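Local coordinates for sorbitol-6-phosphate dehydrogenase (Erwinia amylovora CFBP1430, PDB 5O3Z), which probably catalyses the oxidation of sorbitol 6-phosphate at carbon 2 to fructose 6-phosphate, as a member of the short-chain dehydrogenase/reductase family, at residues Y179-L191 with A246-G258. Residues are numbered along the deposited sequence; the frame is centred on the assembly and turned at random.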
ATOM      1  N   TYR A 179      21.962   2.535 -14.431  1.00 31.46           N
ATOM      2  CA  TYR A 179      23.305   2.013 -14.141  1.00 31.95           C
ATOM      3  C   TYR A 179      23.313   0.602 -13.581  1.00 31.53           C
ATOM      4  O   TYR A 179      24.361   0.120 -13.172  1.00 32.01           O
ATOM      5  CB  TYR A 179      23.998   2.926 -13.128  1.00 30.93           C
ATOM      6  CG  TYR A 179      24.059   4.341 -13.542  1.00 33.26           C
ATOM      7  CD1 TYR A 179      24.887   4.753 -14.620  1.00 36.90           C
ATOM      8  CD2 TYR A 179      23.340   5.306 -12.872  1.00 36.39           C
ATOM      9  CE1 TYR A 179      24.974   6.068 -15.000  1.00 33.24           C
ATOM     10  CE2 TYR A 179      23.443   6.641 -13.231  1.00 37.19           C
ATOM     11  CZ  TYR A 179      24.262   6.998 -14.305  1.00 35.07           C
ATOM     12  OH  TYR A 179      24.283   8.303 -14.653  1.00 34.62           O
ATOM     13  N   GLY A 180      22.164  -0.083 -13.535  1.00 27.32           N
ATOM     14  CA  GLY A 180      22.119  -1.434 -13.003  1.00 26.47           C
ATOM     15  C   GLY A 180      22.375  -1.513 -11.537  1.00 23.56           C
ATOM     16  O   GLY A 180      22.814  -2.531 -11.017  1.00 25.07           O
ATOM     17  N   ILE A 181      22.155  -0.421 -10.829  1.00 24.55           N
ATOM     18  CA  ILE A 181      22.226  -0.480  -9.386  1.00 24.79           C
ATOM     19  C   ILE A 181      20.798  -0.559  -8.834  1.00 24.51           C
ATOM     20  O   ILE A 181      20.005   0.261  -9.175  1.00 23.07           O
ATOM     21  CB  ILE A 181      22.904   0.772  -8.776  1.00 25.25           C
ATOM     22  CG1 ILE A 181      24.333   0.964  -9.329  1.00 26.69           C
ATOM     23  CG2 ILE A 181      23.037   0.553  -7.267  1.00 26.01           C
ATOM     24  CD1 ILE A 181      24.922   2.307  -9.030  1.00 26.49           C
ATOM     25  N   THR A 182      20.541  -1.528  -7.975  1.00 23.36           N
ATOM     26  CA  THR A 182      19.297  -1.646  -7.244  1.00 23.89           C
ATOM     27  C   THR A 182      19.403  -1.145  -5.774  1.00 23.83           C
ATOM     28  O   THR A 182      20.455  -1.170  -5.163  1.00 24.36           O
ATOM     29  CB  THR A 182      18.792  -3.092  -7.223  1.00 22.38           C
ATOM     30  OG1 THR A 182      19.593  -3.881  -6.352  1.00 24.58           O
ATOM     31  CG2 THR A 182      18.754  -3.691  -8.561  1.00 22.25           C
ATOM     32  N   VAL A 183      18.251  -0.763  -5.203  1.00 24.35           N
ATOM     33  CA  VAL A 183      18.136  -0.077  -3.914  1.00 22.63           C
ATOM     34  C   VAL A 183      16.875  -0.609  -3.241  1.00 22.45           C
ATOM     35  O   VAL A 183      15.795  -0.588  -3.883  1.00 22.52           O
ATOM     36  CB  VAL A 183      17.941   1.421  -4.144  1.00 22.83           C
ATOM     37  CG1 VAL A 183      18.073   2.216  -2.795  1.00 22.13           C
ATOM     38  CG2 VAL A 183      18.899   1.949  -5.213  1.00 24.30           C
ATOM     39  N   HIS A 184      17.011  -1.057  -2.013  1.00 22.82           N
ATOM     40  CA  HIS A 184      15.945  -1.588  -1.150  1.00 22.93           C
ATOM     41  C   HIS A 184      16.020  -1.102   0.237  1.00 24.61           C
ATOM     42  O   HIS A 184      17.110  -0.771   0.728  1.00 23.28           O
ATOM     43  CB  HIS A 184      16.014  -3.101  -1.079  1.00 23.19           C
ATOM     44  CG  HIS A 184      15.919  -3.769  -2.403  1.00 23.03           C
ATOM     45  ND1 HIS A 184      14.734  -3.779  -3.134  1.00 24.12           N
ATOM     46  CD2 HIS A 184      16.858  -4.394  -3.168  1.00 23.16           C
ATOM     47  CE1 HIS A 184      14.964  -4.356  -4.309  1.00 23.94           C
ATOM     48  NE2 HIS A 184      16.245  -4.754  -4.355  1.00 23.84           N
ATOM     49  N   SER A 185      14.859  -1.077   0.906  1.00 21.28           N
ATOM     50  CA  SER A 185      14.778  -0.820   2.309  1.00 20.86           C
ATOM     51  C   SER A 185      14.221  -2.080   2.953  1.00 21.93           C
ATOM     52  O   SER A 185      13.223  -2.690   2.455  1.00 20.53           O
ATOM     53  CB  SER A 185      13.889   0.407   2.563  1.00 21.49           C
ATOM     54  OG  SER A 185      14.574   1.630   2.280  1.00 21.62           O
ATOM     55  N   LEU A 186      14.838  -2.492   4.052  1.00 21.02           N
ATOM     56  CA  LEU A 186      14.412  -3.682   4.762  1.00 21.72           C
ATOM     57  C   LEU A 186      13.631  -3.299   5.948  1.00 22.40           C
ATOM     58  O   LEU A 186      14.155  -2.637   6.830  1.00 21.03           O
ATOM     59  CB  LEU A 186      15.621  -4.552   5.224  1.00 23.01           C
ATOM     60  CG  LEU A 186      16.589  -5.101   4.199  1.00 23.71           C
ATOM     61  CD1 LEU A 186      17.486  -6.202   4.817  1.00 24.17           C
ATOM     62  CD2 LEU A 186      15.836  -5.608   2.949  1.00 25.02           C
ATOM     63  N   MET A 187      12.349  -3.691   6.000  1.00 19.99           N
ATOM     64  CA  MET A 187      11.505  -3.236   7.039  1.00 21.19           C
ATOM     65  C   MET A 187      11.491  -4.218   8.171  1.00 22.20           C
ATOM     66  O   MET A 187      10.685  -5.135   8.238  1.00 24.83           O
ATOM     67  CB  MET A 187      10.094  -2.874   6.467  1.00 20.72           C
ATOM     68  CG  MET A 187      10.123  -2.355   5.032  1.00 19.59           C
ATOM     69  SD  MET A 187      11.031  -0.795   4.827  1.00 20.16           S
ATOM     70  CE  MET A 187       9.947   0.374   5.693  1.00 19.82           C
ATOM     71  N   LEU A 188      12.361  -4.038   9.137  1.00 23.25           N
ATOM     72  CA  LEU A 188      12.487  -5.026  10.218  1.00 23.21           C
ATOM     73  C   LEU A 188      11.415  -4.964  11.227  1.00 23.69           C
ATOM     74  O   LEU A 188      10.927  -3.888  11.576  1.00 23.89           O
ATOM     75  CB  LEU A 188      13.820  -4.837  10.961  1.00 23.19           C
ATOM     76  CG  LEU A 188      15.049  -4.862  10.034  1.00 23.18           C
ATOM     77  CD1 LEU A 188      16.291  -4.838  10.878  1.00 23.78           C
ATOM     78  CD2 LEU A 188      15.118  -5.964   8.993  1.00 24.30           C
ATOM     79  N   GLY A 189      11.032  -6.125  11.782  1.00 24.62           N
ATOM     80  CA  GLY A 189      10.237  -6.144  12.986  1.00 23.19           C
ATOM     81  C   GLY A 189      11.161  -5.864  14.167  1.00 26.17           C
ATOM     82  O   GLY A 189      12.274  -5.380  13.978  1.00 28.18           O
ATOM     83  N   ASN A 190      10.720  -6.223  15.354  1.00 26.91           N
ATOM     84  CA  ASN A 190      11.387  -5.887  16.592  1.00 29.49           C
ATOM     85  C   ASN A 190      12.492  -6.901  16.887  1.00 30.07           C
ATOM     86  O   ASN A 190      12.251  -8.113  16.830  1.00 30.62           O
ATOM     87  CB  ASN A 190      10.396  -5.917  17.758  1.00 32.01           C
ATOM     88  CG  ASN A 190       9.292  -4.873  17.652  1.00 35.12           C
ATOM     89  OD1 ASN A 190       9.567  -3.668  17.564  1.00 32.88           O
ATOM     90  ND2 ASN A 190       8.031  -5.318  17.807  1.00 30.67           N
ATOM     91  N   LEU A 191      13.701  -6.412  17.168  1.00 30.51           N
ATOM     92  CA  LEU A 191      14.870  -7.260  17.487  1.00 30.47           C
ATOM     93  C   LEU A 191      14.881  -7.415  19.000  1.00 31.08           C
ATOM     94  O   LEU A 191      15.631  -6.743  19.727  1.00 31.94           O
ATOM     95  CB  LEU A 191      16.109  -6.592  16.961  1.00 31.79           C
ATOM     96  CG  LEU A 191      16.007  -6.119  15.511  1.00 31.14           C
ATOM     97  CD1 LEU A 191      17.065  -5.073  15.244  1.00 30.84           C
ATOM     98  CD2 LEU A 191      16.229  -7.287  14.591  1.00 31.76           C
ATOM     99  N   ALA A 246      18.709 -11.312  -7.536  1.00 28.72           N
ATOM    100  CA  ALA A 246      17.682 -10.297  -7.327  1.00 27.46           C
ATOM    101  C   ALA A 246      17.908  -9.087  -8.215  1.00 27.73           C
ATOM    102  O   ALA A 246      17.436  -7.986  -7.895  1.00 29.35           O
ATOM    103  CB  ALA A 246      17.666  -9.898  -5.864  1.00 25.86           C
ATOM    104  N   ALA A 247      18.565  -9.259  -9.369  1.00 29.03           N
ATOM    105  CA  ALA A 247      18.816  -8.154 -10.288  1.00 28.43           C
ATOM    106  C   ALA A 247      17.595  -7.455 -10.889  1.00 30.53           C
ATOM    107  O   ALA A 247      17.700  -6.304 -11.251  1.00 32.52           O
ATOM    108  CB  ALA A 247      19.770  -8.562 -11.428  1.00 30.45           C
ATOM    109  N   TYR A 248      16.451  -8.139 -10.964  1.00 28.65           N
ATOM    110  CA  TYR A 248      15.252  -7.571 -11.550  1.00 26.07           C
ATOM    111  C   TYR A 248      14.296  -7.007 -10.475  1.00 26.10           C
ATOM    112  O   TYR A 248      13.146  -6.667 -10.776  1.00 25.94           O
ATOM    113  CB  TYR A 248      14.570  -8.621 -12.442  1.00 26.18           C
ATOM    114  CG  TYR A 248      13.567  -8.063 -13.340  1.00 25.53           C
ATOM    115  CD1 TYR A 248      13.934  -7.242 -14.411  1.00 26.72           C
ATOM    116  CD2 TYR A 248      12.209  -8.443 -13.212  1.00 26.57           C
ATOM    117  CE1 TYR A 248      13.006  -6.728 -15.268  1.00 26.33           C
ATOM    118  CE2 TYR A 248      11.258  -7.943 -14.087  1.00 23.74           C
ATOM    119  CZ  TYR A 248      11.641  -7.107 -15.089  1.00 26.71           C
ATOM    120  OH  TYR A 248      10.690  -6.614 -15.943  1.00 25.96           O
ATOM    121  N   CYS A 249      14.780  -6.928  -9.238  1.00 23.21           N
ATOM    122  CA  CYS A 249      14.047  -6.316  -8.160  1.00 25.06           C
ATOM    123  C   CYS A 249      14.692  -4.997  -7.797  1.00 24.74           C
ATOM    124  O   CYS A 249      15.919  -4.942  -7.443  1.00 25.38           O
ATOM    125  CB  CYS A 249      13.990  -7.245  -6.922  1.00 23.72           C
ATOM    126  SG  CYS A 249      13.030  -8.796  -7.249  1.00 27.75           S
ATOM    127  N   THR A 250      13.915  -3.924  -7.815  1.00 23.07           N
ATOM    128  CA  THR A 250      14.499  -2.673  -7.233  1.00 22.48           C
ATOM    129  C   THR A 250      13.441  -1.713  -6.700  1.00 22.53           C
ATOM    130  O   THR A 250      12.272  -1.744  -7.099  1.00 22.51           O
ATOM    131  CB  THR A 250      15.394  -1.922  -8.265  1.00 22.41           C
ATOM    132  OG1 THR A 250      16.127  -0.854  -7.603  1.00 21.41           O
ATOM    133  CG2 THR A 250      14.566  -1.297  -9.259  1.00 23.55           C
ATOM    134  N   GLY A 251      13.871  -0.883  -5.751  1.00 20.78           N
ATOM    135  CA  GLY A 251      13.009   0.061  -5.087  1.00 19.80           C
ATOM    136  C   GLY A 251      12.086  -0.457  -4.002  1.00 18.35           C
ATOM    137  O   GLY A 251      11.143   0.215  -3.644  1.00 17.91           O
ATOM    138  N   GLN A 252      12.313  -1.633  -3.540  1.00 18.33           N
ATOM    139  CA  GLN A 252      11.406  -2.315  -2.648  1.00 19.70           C
ATOM    140  C   GLN A 252      11.506  -2.036  -1.120  1.00 20.75           C
ATOM    141  O   GLN A 252      12.560  -1.704  -0.572  1.00 21.77           O
ATOM    142  CB  GLN A 252      11.453  -3.833  -2.924  1.00 18.82           C
ATOM    143  CG  GLN A 252      11.209  -4.270  -4.353  1.00 19.25           C
ATOM    144  CD  GLN A 252       9.895  -3.818  -4.917  1.00 18.90           C
ATOM    145  OE1 GLN A 252       8.822  -4.063  -4.339  1.00 20.96           O
ATOM    146  NE2 GLN A 252       9.946  -3.141  -6.048  1.00 18.76           N
ATOM    147  N   SER A 253      10.364  -2.078  -0.454  1.00 20.44           N
ATOM    148  CA  SER A 253      10.296  -2.137   0.993  1.00 20.86           C
ATOM    149  C   SER A 253      10.034  -3.562   1.299  1.00 22.05           C
ATOM    150  O   SER A 253       8.921  -4.039   1.058  1.00 22.03           O
ATOM    151  CB  SER A 253       9.175  -1.240   1.514  1.00 23.37           C
ATOM    152  OG  SER A 253       9.324   0.109   1.088  1.00 22.44           O
ATOM    153  N   ILE A 254      11.052  -4.297   1.769  1.00 22.04           N
ATOM    154  CA  ILE A 254      10.958  -5.738   1.964  1.00 21.61           C
ATOM    155  C   ILE A 254      10.642  -6.017   3.427  1.00 22.57           C
ATOM    156  O   ILE A 254      11.408  -5.699   4.306  1.00 20.25           O
ATOM    157  CB  ILE A 254      12.295  -6.393   1.590  1.00 21.52           C
ATOM    158  CG1 ILE A 254      12.652  -6.204   0.144  1.00 22.64           C
ATOM    159  CG2 ILE A 254      12.274  -7.843   1.918  1.00 23.89           C
ATOM    160  CD1 ILE A 254      11.573  -6.508  -0.928  1.00 24.40           C
ATOM    161  N   ASN A 255       9.470  -6.559   3.729  1.00 23.00           N
ATOM    162  CA  ASN A 255       9.129  -6.793   5.088  1.00 22.62           C
ATOM    163  C   ASN A 255       9.868  -7.985   5.648  1.00 25.05           C
ATOM    164  O   ASN A 255       9.990  -9.027   4.969  1.00 28.08           O
ATOM    165  CB  ASN A 255       7.616  -7.031   5.212  1.00 24.17           C
ATOM    166  CG  ASN A 255       6.815  -5.819   4.832  1.00 23.66           C
ATOM    167  OD1 ASN A 255       5.851  -5.881   4.040  1.00 27.17           O
ATOM    168  ND2 ASN A 255       7.207  -4.733   5.335  1.00 21.78           N
ATOM    169  N   VAL A 256      10.289  -7.873   6.899  1.00 22.71           N
ATOM    170  CA  VAL A 256      10.947  -8.958   7.604  1.00 23.70           C
ATOM    171  C   VAL A 256      10.366  -8.894   8.956  1.00 22.25           C
ATOM    172  O   VAL A 256      10.990  -8.401   9.952  1.00 22.11           O
ATOM    173  CB  VAL A 256      12.489  -8.732   7.632  1.00 25.08           C
ATOM    174  CG1 VAL A 256      13.177  -9.917   8.255  1.00 26.52           C
ATOM    175  CG2 VAL A 256      13.014  -8.536   6.213  1.00 25.11           C
ATOM    176  N   THR A 257       9.102  -9.345   9.033  1.00 21.63           N
ATOM    177  CA  THR A 257       8.273  -9.010  10.180  1.00 20.78           C
ATOM    178  C   THR A 257       7.528 -10.187  10.795  1.00 22.22           C
ATOM    179  O   THR A 257       6.733  -9.991  11.707  1.00 25.15           O
ATOM    180  CB  THR A 257       7.202  -7.887   9.909  1.00 19.73           C
ATOM    181  OG1 THR A 257       6.067  -8.380   9.115  1.00 18.26           O
ATOM    182  CG2 THR A 257       7.796  -6.564   9.338  1.00 18.15           C
ATOM    183  N   GLY A 258       7.798 -11.400  10.333  1.00 24.57           N
ATOM    184  CA  GLY A 258       7.016 -12.593  10.801  1.00 23.97           C
ATOM    185  C   GLY A 258       5.547 -12.488  10.531  1.00 23.73           C
ATOM    186  O   GLY A 258       4.719 -13.046  11.271  1.00 23.13           O
TER
HETATM  187  O   HOH W   1      17.519   0.530  -9.417  1.00 31.46           O
HETATM  188  O   HOH W   2      18.418  -6.367  -5.925  1.00 29.82           O
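The H184 imidazole meets 246-258 through both nitrogens. At its edge, near the ring plane, lies C249 O, to which H184 NE2 gives a weak, bent bond (3.1 Å); a water, held also by T182 OG1 and A246 O, sits in plane at the same nitrogen. H184 ND1 receives Q252 N from 3.3 Å, the donor 26° out of the plane, while Q252 CA lies at the edge. CG of H184 stands beside its backbone N (chi1 -58°), turning the ring along the T250-Q252 backbone; Y241 meets it edge-to-face. The Q252 side chain runs alongside, its amide plane 55° from the ring, and Q252 NE2 returns to T250 O (2.9 Å) from above the carbonyl plane. The short strand segments 182-188 and 253-256 run parallel, their axes 4.6 Å apart at closest approach. S185, M187 and G189 N donate to Q252, I254 and V256 O, and I254 and V256 N return bonds to S185 and M187 O, the alternating pattern of parallel pairing. S185 N to Q252 O is nearly linear (2.8 Å), whereas V256 N reaches M187 O from above the carbonyl plane. Before the regular ladder, T250 OG1, anti to its own N, accepts V183 N at 3.2 Å and donates to a second water. On one face L186 CD2 packs alongside I254 CB (3.9 Å), both residues against V237 of helix 231-242; on the other, the bent M187 side chain lays SD beside S253 CB (3.8 Å), next to V166 of helix 156-176. This pairing joins the last two strands of the seven-stranded Rossmann-type sheet of the SDR fold. N255 OD1 accepts from Q252 NE2 of the second subunit, and Q252 NE2 also donates to V261 O of that subunit, placing the outermost strand at a subunit interface. With ND1 accepting a backbone N-H, H184 is consistent with a neutral ring protonated at NE2.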